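Local coordinates for protein HTH-type transcriptional regulator LysG (Mycobacterium tuberculosis, PDB 3ISP) that binds DNA as a LysR-type transcriptional regulator, probably activating expression of the exporter LysE and repressing its own, at residues G161-L166 with M239-L244. Residues are numbered along the deposited sequence; the frame is centred on the assembly and turned at random.
Sequences GEMRYL and MFPEKL
An antiparallel strand pair in the LysR substrate-binding domain, whose fold is of the periplasmic-binding-protein type, joins L166 to F240 and Y165 to P241. Strand 238-241 is the outermost strand of the mixed sheet on this side within the chain, and strand 155-169 is its inner neighbour. L166 and F240 form the hydrogen-bonded pair: L166 N donates to F240 O at 3.0 Å and F240 N returns the bond to L166 O. Y165 and P241 form the next, non-hydrogen-bonded pair. P241 ends the strand and sits at the N-cap position of helix 242-251. One further backbone bond comes from the first helical residue: E242 N gives to R164 O at 2.9 Å. The helix start is thus tied directly to the sheet.

On the face that carries Y165 and P241, the side chains of these two residues cross, with P241 CD 3.7 Å from Y165 CE1. M163 lies side by side with the proline and points the same way, its SD 3.9 Å from P241 CB and close to CG as well. M239 folds back through bends at chi2 (-76°) and chi3, which brings its CE to 3.7 Å from Y165 CB. L201 of helix 201-210 also touches both M239 and Y165. The phenol of Y165 reaches D104, to which its OH is hydrogen-bonded.

The other face carries L166 and F240. Beside L166, R164 and E242, the latter from the helix start, run side by side, but their charged groups do not touch; the arginine forms its salt bridge with D263 through NE. E242 sends CG anti to its own N (chi1 180°), and this carbon packs against the leucine, with L166 CD1 to E242 CG at 3.6 Å.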
# COMPACT_ATOMS: atom_id res chain seq x y z
N GLY A 161 21.61 24.07 1.47
CA GLY A 161 22.16 24.15 2.81
C GLY A 161 21.59 23.05 3.69
O GLY A 161 20.91 22.15 3.23
N GLU A 162 21.86 23.12 4.99
CA GLU A 162 21.24 22.17 5.92
C GLU A 162 20.37 22.89 6.95
O GLU A 162 20.67 24.03 7.35
CB GLU A 162 22.30 21.33 6.61
CG GLU A 162 23.21 20.61 5.64
CD GLU A 162 24.29 19.82 6.35
OE1 GLU A 162 24.50 20.06 7.57
OE2 GLU A 162 24.92 18.97 5.68
N MET A 163 19.28 22.23 7.35
CA MET A 163 18.38 22.74 8.40
C MET A 163 18.77 22.04 9.70
O MET A 163 18.95 20.83 9.72
CB MET A 163 16.91 22.45 8.02
CG MET A 163 15.87 22.73 9.12
SD MET A 163 14.17 22.80 8.51
CE MET A 163 14.18 21.39 7.44
N ARG A 164 18.93 22.80 10.78
CA ARG A 164 19.25 22.16 12.06
C ARG A 164 18.01 21.87 12.90
O ARG A 164 17.10 22.71 13.00
CB ARG A 164 20.24 22.98 12.88
CG ARG A 164 20.52 22.34 14.22
CD ARG A 164 21.85 22.79 14.80
NE ARG A 164 22.95 22.50 13.90
CZ ARG A 164 24.09 23.18 13.89
NH1 ARG A 164 24.27 24.19 14.73
NH2 ARG A 164 25.04 22.87 13.02
N TYR A 165 17.97 20.69 13.51
CA TYR A 165 16.86 20.28 14.36
C TYR A 165 17.28 20.09 15.82
O TYR A 165 18.15 19.26 16.11
CB TYR A 165 16.26 18.97 13.84
CG TYR A 165 15.40 19.14 12.61
CD1 TYR A 165 14.04 19.36 12.72
CD2 TYR A 165 15.95 19.05 11.34
CE1 TYR A 165 13.25 19.50 11.61
CE2 TYR A 165 15.16 19.20 10.22
CZ TYR A 165 13.81 19.43 10.36
OH TYR A 165 13.02 19.58 9.25
N LEU A 166 16.67 20.86 16.72
CA LEU A 166 16.95 20.77 18.17
C LEU A 166 15.90 19.92 18.85
O LEU A 166 14.71 20.11 18.62
CB LEU A 166 16.93 22.16 18.79
CG LEU A 166 17.82 23.14 18.02
CD1 LEU A 166 17.76 24.55 18.58
CD2 LEU A 166 19.23 22.60 18.05
N MET A 239 11.72 16.93 17.65
CA MET A 239 12.70 17.69 16.89
C MET A 239 12.08 18.88 16.15
O MET A 239 11.14 18.73 15.36
CB MET A 239 13.44 16.77 15.92
CG MET A 239 13.86 15.44 16.51
SD MET A 239 15.29 15.53 17.58
CE MET A 239 16.14 16.98 16.99
N PHE A 240 12.64 20.06 16.39
CA PHE A 240 12.11 21.30 15.83
C PHE A 240 13.14 22.05 15.00
O PHE A 240 14.29 22.22 15.42
CB PHE A 240 11.67 22.24 16.97
CG PHE A 240 10.28 21.98 17.47
CD1 PHE A 240 9.25 22.84 17.17
CD2 PHE A 240 10.01 20.88 18.26
CE1 PHE A 240 7.96 22.62 17.64
CE2 PHE A 240 8.73 20.66 18.74
CZ PHE A 240 7.70 21.53 18.43
N PRO A 241 12.74 22.52 13.82
CA PRO A 241 13.66 23.39 13.09
C PRO A 241 14.09 24.48 14.04
O PRO A 241 13.24 25.09 14.67
CB PRO A 241 12.77 23.98 11.99
CG PRO A 241 11.73 22.96 11.78
CD PRO A 241 11.45 22.36 13.14
N GLU A 242 15.39 24.72 14.15
CA GLU A 242 15.88 25.74 15.06
C GLU A 242 15.22 27.10 14.87
O GLU A 242 14.94 27.76 15.85
CB GLU A 242 17.39 25.88 14.99
CG GLU A 242 17.92 26.94 15.93
CD GLU A 242 19.37 27.25 15.69
OE1 GLU A 242 20.18 26.30 15.70
OE2 GLU A 242 19.70 28.45 15.49
N LYS A 243 14.97 27.52 13.64
CA LYS A 243 14.32 28.81 13.43
C LYS A 243 13.05 28.93 14.28
O LYS A 243 12.71 30.01 14.77
CB LYS A 243 13.99 29.04 11.95
CG LYS A 243 13.62 30.50 11.63
CD LYS A 243 13.17 30.68 10.18
CE LYS A 243 13.09 32.16 9.79
NZ LYS A 243 12.15 32.96 10.65
N LEU A 244 12.37 27.79 14.44
CA LEU A 244 11.09 27.71 15.15
C LEU A 244 11.23 27.59 16.67
O LEU A 244 10.33 27.98 17.42
CB LEU A 244 10.29 26.51 14.62
CG LEU A 244 9.19 26.74 13.60
CD1 LEU A 244 9.42 28.02 12.81
CD2 LEU A 244 9.03 25.54 12.67